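PDB 4XAB: EvdO2 from Micromonospora carbonacea, which probably acts as a metal-dependent oxygenase of the phytanoyl-CoA dioxygenase family, carrying out an oxidative cyclization in orthosomycin biosynthesis. Local coordinates for residues A[16-21]-A[99-104]; A[27-32]-A[88-93]; A[70-75]-A[114-119]; A[129-134]-A[213-218]. All blocks are in the same frame, centred on the assembly; numbering follows the deposited sequence.

Contact 1: A[16-21]-A[99-104]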
loop_
_atom_site.group_PDB
_atom_site.type_symbol
_atom_site.label_atom_id
_atom_site.label_comp_id
_atom_site.label_asym_id
_atom_site.label_seq_id
_atom_site.Cartn_x
_atom_site.Cartn_y
_atom_site.Cartn_z
ATOM N N GLU A 16 -3.496 -16.350 11.346
ATOM C CA GLU A 16 -2.326 -17.119 11.697
ATOM C C GLU A 16 -1.224 -16.925 10.659
ATOM O O GLU A 16 -0.060 -16.722 11.006
ATOM C CB GLU A 16 -2.683 -18.596 11.845
ATOM C CG GLU A 16 -1.488 -19.485 12.119
ATOM C CD GLU A 16 -1.847 -20.960 12.100
ATOM O OE1 GLU A 16 -2.784 -21.342 11.358
ATOM O OE2 GLU A 16 -1.188 -21.734 12.827
ATOM N N GLU A 17 -1.588 -16.969 9.386
ATOM C CA GLU A 17 -0.569 -16.820 8.350
ATOM C C GLU A 17 -0.108 -15.370 8.249
ATOM O O GLU A 17 1.067 -15.112 7.961
ATOM C CB GLU A 17 -1.081 -17.337 7.004
ATOM C CG GLU A 17 -1.273 -18.863 6.963
ATOM C CD GLU A 17 -0.050 -19.638 7.442
ATOM O OE1 GLU A 17 1.068 -19.378 6.946
ATOM O OE2 GLU A 17 -0.208 -20.511 8.322
ATOM N N PHE A 18 -1.007 -14.418 8.500
ATOM C CA PHE A 18 -0.565 -13.026 8.601
ATOM C C PHE A 18 0.515 -12.860 9.676
ATOM O O PHE A 18 1.524 -12.192 9.445
ATOM C CB PHE A 18 -1.739 -12.080 8.886
ATOM C CG PHE A 18 -1.314 -10.649 9.120
ATOM C CD1 PHE A 18 -0.987 -9.825 8.040
ATOM C CD2 PHE A 18 -1.219 -10.137 10.406
ATOM C CE1 PHE A 18 -0.577 -8.509 8.259
ATOM C CE2 PHE A 18 -0.810 -8.829 10.630
ATOM C CZ PHE A 18 -0.491 -8.017 9.548
ATOM N N ARG A 19 0.324 -13.471 10.845
ATOM C CA ARG A 19 1.283 -13.326 11.938
ATOM C C ARG A 19 2.603 -14.000 11.618
ATOM O O ARG A 19 3.672 -13.483 11.931
ATOM C CB ARG A 19 0.732 -13.921 13.240
ATOM C CG ARG A 19 -0.542 -13.293 13.719
ATOM C CD ARG A 19 -0.424 -11.802 13.806
ATOM N NE ARG A 19 -1.606 -11.242 14.447
ATOM C CZ ARG A 19 -1.728 -11.062 15.756
ATOM N NH1 ARG A 19 -0.735 -11.387 16.576
ATOM N NH2 ARG A 19 -2.847 -10.548 16.242
ATOM N N SER A 20 2.504 -15.162 10.980
ATOM C CA SER A 20 3.652 -15.983 10.658
ATOM C C SER A 20 4.478 -15.374 9.541
ATOM O O SER A 20 5.699 -15.269 9.649
ATOM C CB SER A 20 3.192 -17.387 10.247
ATOM O OG SER A 20 4.272 -18.118 9.694
ATOM N N ARG A 21 3.797 -14.966 8.478
ATOM C CA ARG A 21 4.468 -14.543 7.259
ATOM C C ARG A 21 4.613 -13.034 7.121
ATOM O O ARG A 21 5.485 -12.568 6.401
ATOM C CB ARG A 21 3.718 -15.092 6.039
ATOM C CG ARG A 21 3.467 -16.586 6.093
ATOM C CD ARG A 21 3.077 -17.105 4.718
ATOM N NE ARG A 21 4.261 -17.484 3.954
ATOM C CZ ARG A 21 4.265 -17.732 2.648
ATOM N NH1 ARG A 21 3.140 -17.617 1.953
ATOM N NH2 ARG A 21 5.394 -18.081 2.040
ATOM N N SER A 99 -8.253 -4.797 13.267
ATOM C CA SER A 99 -8.435 -5.096 14.678
ATOM C C SER A 99 -8.136 -6.561 14.992
ATOM O O SER A 99 -7.410 -6.865 15.947
ATOM C CB SER A 99 -9.859 -4.750 15.102
ATOM O OG SER A 99 -10.070 -5.141 16.444
ATOM N N ALA A 100 -8.692 -7.464 14.186
ATOM C CA ALA A 100 -8.452 -8.894 14.366
ATOM C C ALA A 100 -6.980 -9.244 14.182
ATOM O O ALA A 100 -6.411 -10.027 14.944
ATOM C CB ALA A 100 -9.303 -9.700 13.398
ATOM N N PHE A 101 -6.356 -8.652 13.173
ATOM C CA PHE A 101 -4.974 -8.986 12.853
ATOM C C PHE A 101 -3.975 -8.367 13.838
ATOM O O PHE A 101 -2.903 -8.923 14.054
ATOM C CB PHE A 101 -4.620 -8.545 11.430
ATOM C CG PHE A 101 -5.125 -9.481 10.351
ATOM C CD1 PHE A 101 -6.081 -10.442 10.628
ATOM C CD2 PHE A 101 -4.640 -9.383 9.057
ATOM C CE1 PHE A 101 -6.544 -11.297 9.631
ATOM C CE2 PHE A 101 -5.093 -10.232 8.052
ATOM C CZ PHE A 101 -6.043 -11.191 8.341
ATOM N N LEU A 102 -4.315 -7.213 14.414
ATOM C CA LEU A 102 -3.403 -6.532 15.333
ATOM C C LEU A 102 -3.702 -6.814 16.805
ATOM O O LEU A 102 -2.942 -6.400 17.675
ATOM C CB LEU A 102 -3.437 -5.016 15.099
ATOM C CG LEU A 102 -2.974 -4.490 13.740
ATOM C CD1 LEU A 102 -3.352 -3.035 13.599
ATOM C CD2 LEU A 102 -1.475 -4.656 13.590
ATOM N N ASP A 103 -4.802 -7.511 17.077
ATOM C CA ASP A 103 -5.276 -7.729 18.447
ATOM C C ASP A 103 -5.452 -6.414 19.193
ATOM O O ASP A 103 -5.043 -6.274 20.351
ATOM C CB ASP A 103 -4.324 -8.638 19.223
ATOM C CG ASP A 103 -4.403 -10.074 18.777
ATOM O OD1 ASP A 103 -5.529 -10.607 18.698
ATOM O OD2 ASP A 103 -3.341 -10.662 18.488
ATOM N N MET A 104 -6.076 -5.457 18.519
ATOM C CA MET A 104 -6.351 -4.147 19.092
ATOM C C MET A 104 -7.791 -3.751 18.850
ATOM O O MET A 104 -8.353 -4.073 17.803
ATOM C CB MET A 104 -5.436 -3.095 18.485
ATOM C CG MET A 104 -4.000 -3.289 18.817
ATOM S SD MET A 104 -3.054 -2.039 17.950
ATOM C CE MET A 104 -3.908 -0.549 18.459
#

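Contact 2: A[27-32]-A[88-93]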
loop_
_atom_site.group_PDB
_atom_site.type_symbol
_atom_site.label_atom_id
_atom_site.label_comp_id
_atom_site.label_asym_id
_atom_site.label_seq_id
_atom_site.Cartn_x
_atom_site.Cartn_y
_atom_site.Cartn_z
ATOM N N PRO A 27 -9.121 -12.739 -0.753
ATOM C CA PRO A 27 -9.579 -12.796 -2.144
ATOM C C PRO A 27 -10.637 -11.760 -2.524
ATOM O O PRO A 27 -10.627 -11.293 -3.665
ATOM C CB PRO A 27 -10.153 -14.212 -2.260
ATOM C CG PRO A 27 -9.364 -14.998 -1.278
ATOM C CD PRO A 27 -9.173 -14.065 -0.102
ATOM N N GLN A 28 -11.529 -11.405 -1.607
ATOM C CA GLN A 28 -12.586 -10.464 -1.942
ATOM C C GLN A 28 -12.976 -9.616 -0.730
ATOM O O GLN A 28 -13.860 -9.992 0.040
ATOM C CB GLN A 28 -13.814 -11.208 -2.479
ATOM C CG GLN A 28 -14.953 -10.285 -2.937
ATOM C CD GLN A 28 -15.214 -10.334 -4.437
ATOM O OE1 GLN A 28 -15.361 -11.406 -5.020
ATOM N NE2 GLN A 28 -15.266 -9.156 -5.073
ATOM N N VAL A 29 -12.318 -8.480 -0.547
ATOM C CA VAL A 29 -12.625 -7.624 0.596
ATOM C C VAL A 29 -13.615 -6.519 0.192
ATOM O O VAL A 29 -14.258 -5.917 1.042
ATOM C CB VAL A 29 -11.341 -7.007 1.203
ATOM C CG1 VAL A 29 -10.845 -5.841 0.367
ATOM C CG2 VAL A 29 -11.589 -6.548 2.645
ATOM N N ALA A 30 -13.716 -6.262 -1.109
ATOM C CA ALA A 30 -14.687 -5.324 -1.651
ATOM C C ALA A 30 -15.538 -6.079 -2.647
ATOM O O ALA A 30 -15.015 -6.853 -3.445
ATOM C CB ALA A 30 -14.008 -4.133 -2.322
ATOM N N SER A 31 -16.849 -5.868 -2.587
ATOM C CA SER A 31 -17.768 -6.523 -3.509
ATOM C C SER A 31 -17.615 -5.937 -4.893
ATOM O O SER A 31 -17.026 -4.872 -5.054
ATOM C CB SER A 31 -19.206 -6.352 -3.052
ATOM O OG SER A 31 -19.601 -5.000 -3.242
ATOM N N GLU A 32 -18.188 -6.614 -5.882
ATOM C CA GLU A 32 -18.150 -6.125 -7.251
ATOM C C GLU A 32 -18.766 -4.729 -7.369
ATOM O O GLU A 32 -18.267 -3.890 -8.120
ATOM C CB GLU A 32 -18.864 -7.107 -8.181
ATOM C CG GLU A 32 -18.671 -6.809 -9.654
ATOM C CD GLU A 32 -19.214 -7.908 -10.542
ATOM O OE1 GLU A 32 -19.826 -8.857 -10.008
ATOM O OE2 GLU A 32 -19.027 -7.821 -11.773
ATOM N N SER A 88 -17.823 4.168 4.371
ATOM C CA SER A 88 -18.228 2.957 3.663
ATOM C C SER A 88 -18.224 1.664 4.474
ATOM O O SER A 88 -17.473 1.520 5.436
ATOM C CB SER A 88 -17.324 2.761 2.451
ATOM O OG SER A 88 -16.022 2.375 2.858
ATOM N N PRO A 89 -19.065 0.702 4.066
ATOM C CA PRO A 89 -18.963 -0.645 4.633
ATOM C C PRO A 89 -17.586 -1.265 4.400
ATOM O O PRO A 89 -17.160 -2.086 5.214
ATOM C CB PRO A 89 -20.054 -1.425 3.884
ATOM C CG PRO A 89 -21.070 -0.377 3.524
ATOM C CD PRO A 89 -20.254 0.855 3.207
ATOM N N HIS A 90 -16.911 -0.893 3.311
ATOM C CA HIS A 90 -15.582 -1.434 3.017
ATOM C C HIS A 90 -14.581 -0.919 4.047
ATOM O O HIS A 90 -13.743 -1.671 4.538
ATOM C CB HIS A 90 -15.120 -1.070 1.598
ATOM C CG HIS A 90 -13.665 -1.362 1.341
ATOM N ND1 HIS A 90 -12.681 -0.407 1.484
ATOM C CD2 HIS A 90 -13.031 -2.504 0.974
ATOM C CE1 HIS A 90 -11.504 -0.941 1.201
ATOM N NE2 HIS A 90 -11.689 -2.212 0.891
ATOM N N PHE A 91 -14.673 0.358 4.394
ATOM C CA PHE A 91 -13.785 0.877 5.426
ATOM C C PHE A 91 -14.008 0.136 6.742
ATOM O O PHE A 91 -13.055 -0.300 7.392
ATOM C CB PHE A 91 -13.985 2.375 5.649
ATOM C CG PHE A 91 -13.265 2.893 6.867
ATOM C CD1 PHE A 91 -11.928 3.248 6.797
ATOM C CD2 PHE A 91 -13.925 3.002 8.094
ATOM C CE1 PHE A 91 -11.262 3.713 7.917
ATOM C CE2 PHE A 91 -13.257 3.456 9.210
ATOM C CZ PHE A 91 -11.931 3.817 9.120
ATOM N N ALA A 92 -15.272 0.002 7.128
ATOM C CA ALA A 92 -15.617 -0.604 8.405
ATOM C C ALA A 92 -15.129 -2.042 8.455
ATOM O O ALA A 92 -14.653 -2.516 9.489
ATOM C CB ALA A 92 -17.122 -0.541 8.634
ATOM N N ARG A 93 -15.266 -2.726 7.320
ATOM C CA ARG A 93 -14.866 -4.110 7.162
ATOM C C ARG A 93 -13.354 -4.221 7.331
ATOM O O ARG A 93 -12.849 -5.112 8.018
ATOM C CB ARG A 93 -15.310 -4.614 5.775
ATOM C CG ARG A 93 -15.216 -6.096 5.516
ATOM C CD ARG A 93 -15.767 -6.429 4.108
ATOM N NE ARG A 93 -17.104 -5.859 3.892
ATOM C CZ ARG A 93 -17.429 -5.040 2.890
ATOM N NH1 ARG A 93 -16.521 -4.691 1.983
ATOM N NH2 ARG A 93 -18.670 -4.566 2.792
#

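Contact 3: A[70-75]-A[114-119]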
loop_
_atom_site.group_PDB
_atom_site.type_symbol
_atom_site.label_atom_id
_atom_site.label_comp_id
_atom_site.label_asym_id
_atom_site.label_seq_id
_atom_site.Cartn_x
_atom_site.Cartn_y
_atom_site.Cartn_z
ATOM N N PRO A 70 9.539 10.412 -13.779
ATOM C CA PRO A 70 8.133 10.383 -13.359
ATOM C C PRO A 70 7.929 9.698 -12.012
ATOM O O PRO A 70 8.666 8.782 -11.643
ATOM C CB PRO A 70 7.439 9.602 -14.481
ATOM C CG PRO A 70 8.527 8.878 -15.188
ATOM C CD PRO A 70 9.744 9.742 -15.070
ATOM N N LEU A 71 6.936 10.176 -11.276
ATOM C CA LEU A 71 6.558 9.568 -10.014
ATOM C C LEU A 71 5.309 8.750 -10.218
ATOM O O LEU A 71 4.504 9.045 -11.095
ATOM C CB LEU A 71 6.300 10.623 -8.943
ATOM C CG LEU A 71 7.412 11.591 -8.567
ATOM C CD1 LEU A 71 6.900 12.534 -7.492
ATOM C CD2 LEU A 71 8.642 10.840 -8.090
ATOM N N LEU A 72 5.143 7.730 -9.391
ATOM C CA LEU A 72 3.920 6.950 -9.404
ATOM C C LEU A 72 2.756 7.856 -9.028
ATOM O O LEU A 72 2.784 8.476 -7.972
ATOM C CB LEU A 72 4.034 5.784 -8.425
ATOM C CG LEU A 72 2.941 4.728 -8.445
ATOM C CD1 LEU A 72 2.910 4.066 -9.805
ATOM C CD2 LEU A 72 3.214 3.715 -7.343
ATOM N N PRO A 73 1.741 7.955 -9.894
ATOM C CA PRO A 73 0.581 8.785 -9.552
ATOM C C PRO A 73 -0.080 8.330 -8.256
ATOM O O PRO A 73 -0.485 7.172 -8.131
ATOM C CB PRO A 73 -0.361 8.583 -10.748
ATOM C CG PRO A 73 0.549 8.240 -11.865
ATOM C CD PRO A 73 1.642 7.415 -11.263
ATOM N N GLN A 74 -0.185 9.230 -7.293
ATOM C CA GLN A 74 -0.804 8.860 -6.035
ATOM C C GLN A 74 -1.381 10.054 -5.308
ATOM O O GLN A 74 -0.935 11.188 -5.480
ATOM C CB GLN A 74 0.198 8.115 -5.141
ATOM C CG GLN A 74 1.521 8.797 -4.916
ATOM C CD GLN A 74 2.628 7.804 -4.594
ATOM O OE1 GLN A 74 3.679 7.800 -5.234
ATOM N NE2 GLN A 74 2.392 6.955 -3.601
ATOM N N ILE A 75 -2.404 9.781 -4.512
ATOM C CA ILE A 75 -3.064 10.797 -3.711
ATOM C C ILE A 75 -3.058 10.375 -2.250
ATOM O O ILE A 75 -3.657 9.367 -1.891
ATOM C CB ILE A 75 -4.512 11.028 -4.180
ATOM C CG1 ILE A 75 -4.529 11.461 -5.648
ATOM C CG2 ILE A 75 -5.198 12.056 -3.312
ATOM C CD1 ILE A 75 -5.889 11.372 -6.302
ATOM N N HIS A 114 -5.018 6.016 1.081
ATOM C CA HIS A 114 -3.954 6.313 0.138
ATOM C C HIS A 114 -4.364 5.722 -1.217
ATOM O O HIS A 114 -4.669 4.535 -1.309
ATOM C CB HIS A 114 -2.616 5.743 0.641
ATOM C CG HIS A 114 -1.458 5.993 -0.275
ATOM N ND1 HIS A 114 -0.303 5.239 -0.235
ATOM C CD2 HIS A 114 -1.269 6.917 -1.246
ATOM C CE1 HIS A 114 0.542 5.682 -1.150
ATOM N NE2 HIS A 114 -0.018 6.701 -1.775
ATOM N N ALA A 115 -4.401 6.562 -2.248
ATOM C CA ALA A 115 -4.824 6.123 -3.573
ATOM C C ALA A 115 -3.637 6.068 -4.511
ATOM O O ALA A 115 -2.794 6.970 -4.523
ATOM C CB ALA A 115 -5.896 7.037 -4.125
ATOM N N ILE A 116 -3.586 5.002 -5.300
ATOM C CA ILE A 116 -2.498 4.772 -6.232
ATOM C C ILE A 116 -3.064 4.381 -7.581
ATOM O O ILE A 116 -3.969 3.551 -7.660
ATOM C CB ILE A 116 -1.555 3.649 -5.749
ATOM C CG1 ILE A 116 -0.939 4.000 -4.398
ATOM C CG2 ILE A 116 -0.470 3.360 -6.799
ATOM C CD1 ILE A 116 -0.347 2.795 -3.700
ATOM N N LEU A 117 -2.544 4.996 -8.641
ATOM C CA LEU A 117 -2.828 4.527 -9.990
ATOM C C LEU A 117 -1.505 4.301 -10.721
ATOM O O LEU A 117 -0.700 5.219 -10.835
ATOM C CB LEU A 117 -3.714 5.534 -10.738
ATOM C CG LEU A 117 -4.201 5.176 -12.144
ATOM C CD1 LEU A 117 -5.502 5.894 -12.434
ATOM C CD2 LEU A 117 -3.163 5.531 -13.204
ATOM N N LYS A 118 -1.283 3.069 -11.180
ATOM C CA LYS A 118 -0.140 2.740 -12.029
ATOM C C LYS A 118 -0.565 2.833 -13.475
ATOM O O LYS A 118 -1.328 1.988 -13.943
ATOM C CB LYS A 118 0.388 1.330 -11.762
ATOM C CG LYS A 118 0.977 1.109 -10.403
ATOM C CD LYS A 118 1.593 -0.279 -10.327
ATOM C CE LYS A 118 2.762 -0.436 -11.279
ATOM N NZ LYS A 118 4.000 0.173 -10.719
ATOM N N PRO A 119 -0.065 3.851 -14.190
ATOM C CA PRO A 119 -0.415 4.080 -15.593
ATOM C C PRO A 119 -0.056 2.881 -16.455
ATOM O O PRO A 119 0.814 2.102 -16.067
ATOM C CB PRO A 119 0.433 5.300 -15.980
ATOM C CG PRO A 119 0.846 5.915 -14.700
ATOM C CD PRO A 119 0.915 4.829 -13.692
#

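Contact 4: A[129-134]-A[213-218]. With NI (nickel (II) ion), chain B.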
loop_
_atom_site.group_PDB
_atom_site.type_symbol
_atom_site.label_atom_id
_atom_site.label_comp_id
_atom_site.label_asym_id
_atom_site.label_seq_id
_atom_site.Cartn_x
_atom_site.Cartn_y
_atom_site.Cartn_z
ATOM N N HIS A 129 11.269 -2.267 -0.011
ATOM C CA HIS A 129 11.285 -1.368 1.137
ATOM C C HIS A 129 10.466 -1.966 2.257
ATOM O O HIS A 129 9.683 -2.892 2.043
ATOM C CB HIS A 129 10.723 0.027 0.782
ATOM C CG HIS A 129 9.247 0.033 0.494
ATOM N ND1 HIS A 129 8.720 -0.399 -0.707
ATOM C CD2 HIS A 129 8.187 0.400 1.257
ATOM C CE1 HIS A 129 7.401 -0.295 -0.673
ATOM N NE2 HIS A 129 7.047 0.181 0.510
ATOM N N GLN A 130 10.646 -1.416 3.456
ATOM C CA GLN A 130 9.736 -1.679 4.560
ATOM C C GLN A 130 9.055 -0.366 4.882
ATOM O O GLN A 130 9.704 0.685 4.919
ATOM C CB GLN A 130 10.478 -2.223 5.778
ATOM C CG GLN A 130 10.999 -3.620 5.594
ATOM C CD GLN A 130 12.154 -3.899 6.515
ATOM O OE1 GLN A 130 13.222 -3.304 6.367
ATOM N NE2 GLN A 130 11.952 -4.795 7.475
ATOM N N ASP A 131 7.745 -0.406 5.108
ATOM C CA ASP A 131 7.025 0.836 5.335
ATOM C C ASP A 131 7.563 1.527 6.595
ATOM O O ASP A 131 7.592 2.756 6.676
ATOM C CB ASP A 131 5.513 0.576 5.441
ATOM C CG ASP A 131 4.898 0.167 4.116
ATOM O OD1 ASP A 131 5.537 0.381 3.064
ATOM O OD2 ASP A 131 3.785 -0.391 4.123
ATOM N N GLU A 132 8.015 0.741 7.568
ATOM C CA GLU A 132 8.557 1.332 8.799
ATOM C C GLU A 132 9.822 2.169 8.538
ATOM O O GLU A 132 10.168 3.051 9.324
ATOM C CB GLU A 132 8.856 0.247 9.840
ATOM C CG GLU A 132 9.185 0.843 11.221
ATOM C CD GLU A 132 9.120 -0.174 12.337
ATOM O OE1 GLU A 132 8.444 -1.205 12.169
ATOM O OE2 GLU A 132 9.762 0.059 13.383
ATOM N N ALA A 133 10.510 1.917 7.430
ATOM C CA ALA A 133 11.714 2.701 7.131
ATOM C C ALA A 133 11.404 4.184 6.940
ATOM O O ALA A 133 12.294 5.036 7.048
ATOM C CB ALA A 133 12.417 2.138 5.888
ATOM N N TYR A 134 10.142 4.487 6.653
ATOM C CA TYR A 134 9.683 5.866 6.495
ATOM C C TYR A 134 9.319 6.520 7.822
ATOM O O TYR A 134 9.014 7.708 7.865
ATOM C CB TYR A 134 8.458 5.927 5.572
ATOM C CG TYR A 134 8.764 5.694 4.106
ATOM C CD1 TYR A 134 9.140 6.748 3.282
ATOM C CD2 TYR A 134 8.677 4.429 3.556
ATOM C CE1 TYR A 134 9.422 6.534 1.931
ATOM C CE2 TYR A 134 8.964 4.203 2.217
ATOM C CZ TYR A 134 9.336 5.270 1.411
ATOM O OH TYR A 134 9.614 5.061 0.067
ATOM N N THR A 213 7.064 -5.713 7.100
ATOM C CA THR A 213 7.266 -6.705 6.045
ATOM C C THR A 213 7.846 -6.088 4.775
ATOM O O THR A 213 7.238 -5.201 4.193
ATOM C CB THR A 213 5.946 -7.406 5.697
ATOM O OG1 THR A 213 5.360 -7.884 6.906
ATOM C CG2 THR A 213 6.185 -8.577 4.729
ATOM N N PRO A 214 9.021 -6.569 4.332
ATOM C CA PRO A 214 9.556 -6.006 3.084
ATOM C C PRO A 214 8.652 -6.322 1.899
ATOM O O PRO A 214 8.117 -7.441 1.800
ATOM C CB PRO A 214 10.922 -6.697 2.931
ATOM C CG PRO A 214 11.274 -7.165 4.322
ATOM C CD PRO A 214 9.937 -7.550 4.933
ATOM N N HIS A 215 8.448 -5.338 1.028
ATOM C CA HIS A 215 7.676 -5.593 -0.182
ATOM C C HIS A 215 8.196 -4.806 -1.371
ATOM O O HIS A 215 8.936 -3.842 -1.225
ATOM C CB HIS A 215 6.177 -5.306 0.042
ATOM C CG HIS A 215 5.888 -3.972 0.667
ATOM N ND1 HIS A 215 6.093 -3.716 2.005
ATOM C CD2 HIS A 215 5.372 -2.836 0.142
ATOM C CE1 HIS A 215 5.742 -2.467 2.269
ATOM N NE2 HIS A 215 5.287 -1.917 1.161
ATOM N N TYR A 216 7.778 -5.248 -2.553
ATOM C CA TYR A 216 8.250 -4.734 -3.836
ATOM C C TYR A 216 7.068 -4.786 -4.779
ATOM O O TYR A 216 6.206 -5.645 -4.629
ATOM C CB TYR A 216 9.409 -5.592 -4.344
ATOM C CG TYR A 216 9.661 -5.574 -5.827
ATOM C CD1 TYR A 216 8.961 -6.413 -6.692
ATOM C CD2 TYR A 216 10.635 -4.746 -6.359
ATOM C CE1 TYR A 216 9.207 -6.401 -8.045
ATOM C CE2 TYR A 216 10.889 -4.728 -7.708
ATOM C CZ TYR A 216 10.171 -5.553 -8.543
ATOM O OH TYR A 216 10.435 -5.537 -9.886
ATOM N N ALA A 217 7.003 -3.867 -5.735
ATOM C CA ALA A 217 6.014 -3.990 -6.805
ATOM C C ALA A 217 6.689 -3.811 -8.144
ATOM O O ALA A 217 7.490 -2.897 -8.325
ATOM C CB ALA A 217 4.883 -2.976 -6.640
ATOM N N GLY A 218 6.360 -4.683 -9.087
ATOM C CA GLY A 218 6.948 -4.606 -10.404
ATOM C C GLY A 218 6.350 -3.468 -11.210
ATOM O O GLY A 218 5.391 -2.815 -10.784
HETATM NI NI NI B . 5.079 0.143 1.072
HETATM O O HOH W 1 6.293 -2.842 5.277
HETATM O O HOH W 2 3.130 -0.036 1.533
#

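Contact 1: A[16-21]-A[99-104]
F18 of helix 12-21 lays its ring against F101, near the C-terminal end of helix 89-102, joining two helices that pack against strands of the double-stranded beta-helix, the fold of this oxygenase superfamily. With CG anti to the backbone N (chi1 175°), the F18 ring is placed against F101. Its CB sits over the F101 face in a CH-pi contact, 4.2 Å from the ring centroid. CG follows and comes closest, 3.6 Å from F101 CD2, while F18 CD1 and CD2 each lie 3.8 Å from that same atom. Farther out, F18 CE2 passes F101 CB at 3.9 Å. The result is an offset stack, centroids 4.8 Å apart and planes inclined by 26°. Flat apolar rings suit this buried place, since both also rest on L144 and V208. R19, more exposed, bends at its second torsion and carries a charge to the end of helix 89-102, where D103 leaves helical geometry with positive phi. The two form a salt bridge, and R15 shares the same carboxylate. The separation of R19 NH2 and D103 OD2, 2.3 Å, is doubtful as a true length; the guanidinium stands at 70° to the carboxylate plane.

Contact 2: A[27-32]-A[88-93]
V29 and A30 meet H90 and R93 in a buried contact of mixed character, one side-chain-to-backbone hydrogen bond beside a small imidazole-to-methyl patch, where the loop between strand 23-26 and helix 32-45 lies along the first turns of helix 89-102. R93 NH1 donates to V29 O over 2.7 Å in a somewhat bent bond, 142° at the hydrogen, with the acceptor tilted from the guanidinium plane. The chain of R93 is extended as far as CG and CD and then turns at chi3 (-51°), which brings P89 O over one guanidinium face. An arginine suits the place because NH1 also forms a salt bridge with E34, whose OE1 accepts from S31 N as well, so one charged pair ties down the loop. H90 presents its CD2 to the loop: V29 O approaches at the ring edge, 3.6 Å from H90 CD2, and A30 CB stands 3.8 Å from the same carbon. The polar end of the imidazole is engaged elsewhere, NE2 bonding to T148 OG1. Q28 NE2 donates almost straight to A30 O (2.8 Å), bracing the loop from within. Serine suits the start of helix 89-102, where S88 OG caps F91 N at 2.9 Å. Around this junction, A30 touches T148 of strand 139-149, and H90 rests on Y229 and L231 of strand 226-234.

Contact 3: A[70-75]-A[114-119]
Q74 and I75 form two antiparallel bridges with strand 110-118 of the major sheet: Q74 with I116, a non-hydrogen-bonded pair, and I75 with A115, the hydrogen-bonded one. Three backbone bonds join the segments: I75 N to A115 O (2.8 Å), A115 N to I75 O (2.9 Å), and L117 N to P73 O (3.0 Å). P73 lacks an N-H but still accepts. Apolar contacts follow. L72, its CG anti to the backbone N (chi1 -171°), sends CD2 to I116 CG2 (3.7 Å) and CD1 to K118 CG (3.6 Å), while P73 CD meets P119 CD at 3.6 Å. I75 and A115 lie on the sheet face opposite Q74 and I116, where I75 touches L45 and A115 touches Y42 of helix 32-45. At H114, I75 O sits at the ring edge, 3.5 Å from H114 CD2, and I116 CG1 covers one ring face. Replacing this imidazole with an alanine's methyl would probably strip I116 CG1 of the ring face it packs on and I75 O of its edge neighbour. Backbone bonds thus set the register, whereas side chains make one face apolar against the helix and the other mixed, the side chain of H114 about 7 Å from the nickel ion.

Contact 4: A[129-134]-A[213-218]
H129 and H215 converge on one nickel ion from neighbouring backbones, their ring planes 65° apart and centroids 4.0 Å from each other, an oblique pairing, as expected of two rings that share one metal. NE2 of H129 binds nickel at 2.0 Å and NE2 of H215 at 2.1 Å. Each ring is lodged between its own backbone N and carbonyl carbon (chi1 50° in H215), which brings both NE2 atoms to the same metal, on the face of the bridge where both side chains lie. In that bridge H129 N bonds to H215 O, and H215 N to H129 O at 2.9 Å. D131 supplies the third protein ligand, OD1 at 2.1 Å from the metal, its carboxylate standing at 84° to the H215 ring, and D131 OD1 lies 3.0 Å from H215 CE1 at the ring edge. Second-shell bonds fix the rotation of these groups. H215 ND1 donates to T213 O, in the plane of both ring and carbonyl; H129 ND1 bonds to P127 O; D131 OD2 is held by H209 and by the nickel-bound water 2. Water 1 links D131 N to T213 O. Q130 instead lies alongside P214, CG to CG 3.8 Å, and its amide bonds to L172 N, R212 O and P170 O. A leucine at Q130 would probably leave L172 N and the carbonyls of R212 and P170 without their side-chain mate. Six ligand atoms surround nickel, water 2 among them. Two histidines and an aspartate in an HxD...H pattern form the facial triad characteristic of iron(II) oxygenases with the double-stranded beta-helix fold, consistent with nickel standing in for iron here.

How the contacts relate
Contacts 1 and 2 share helix 89-102, one toward its C-terminal end and the other at its start, and their centres are 18 Å apart on the helical layer. Both combine apolar packing with an arginine, but contact 1 has an exposed charged end whereas contact 2 is buried. Contact 3 belongs to the major sheet, where backbone bonding sets the pairing. Contact 4, its centre about 9 Å from the chain centre, is the most central and the one governed by metal coordination; its strand 215-217 belongs to the smaller sheet. Contacts 3 and 4 touch, K118 NZ lying 3.3 Å from G218 O, while contacts 2 and 4 stand on opposite sides of the chain's centre.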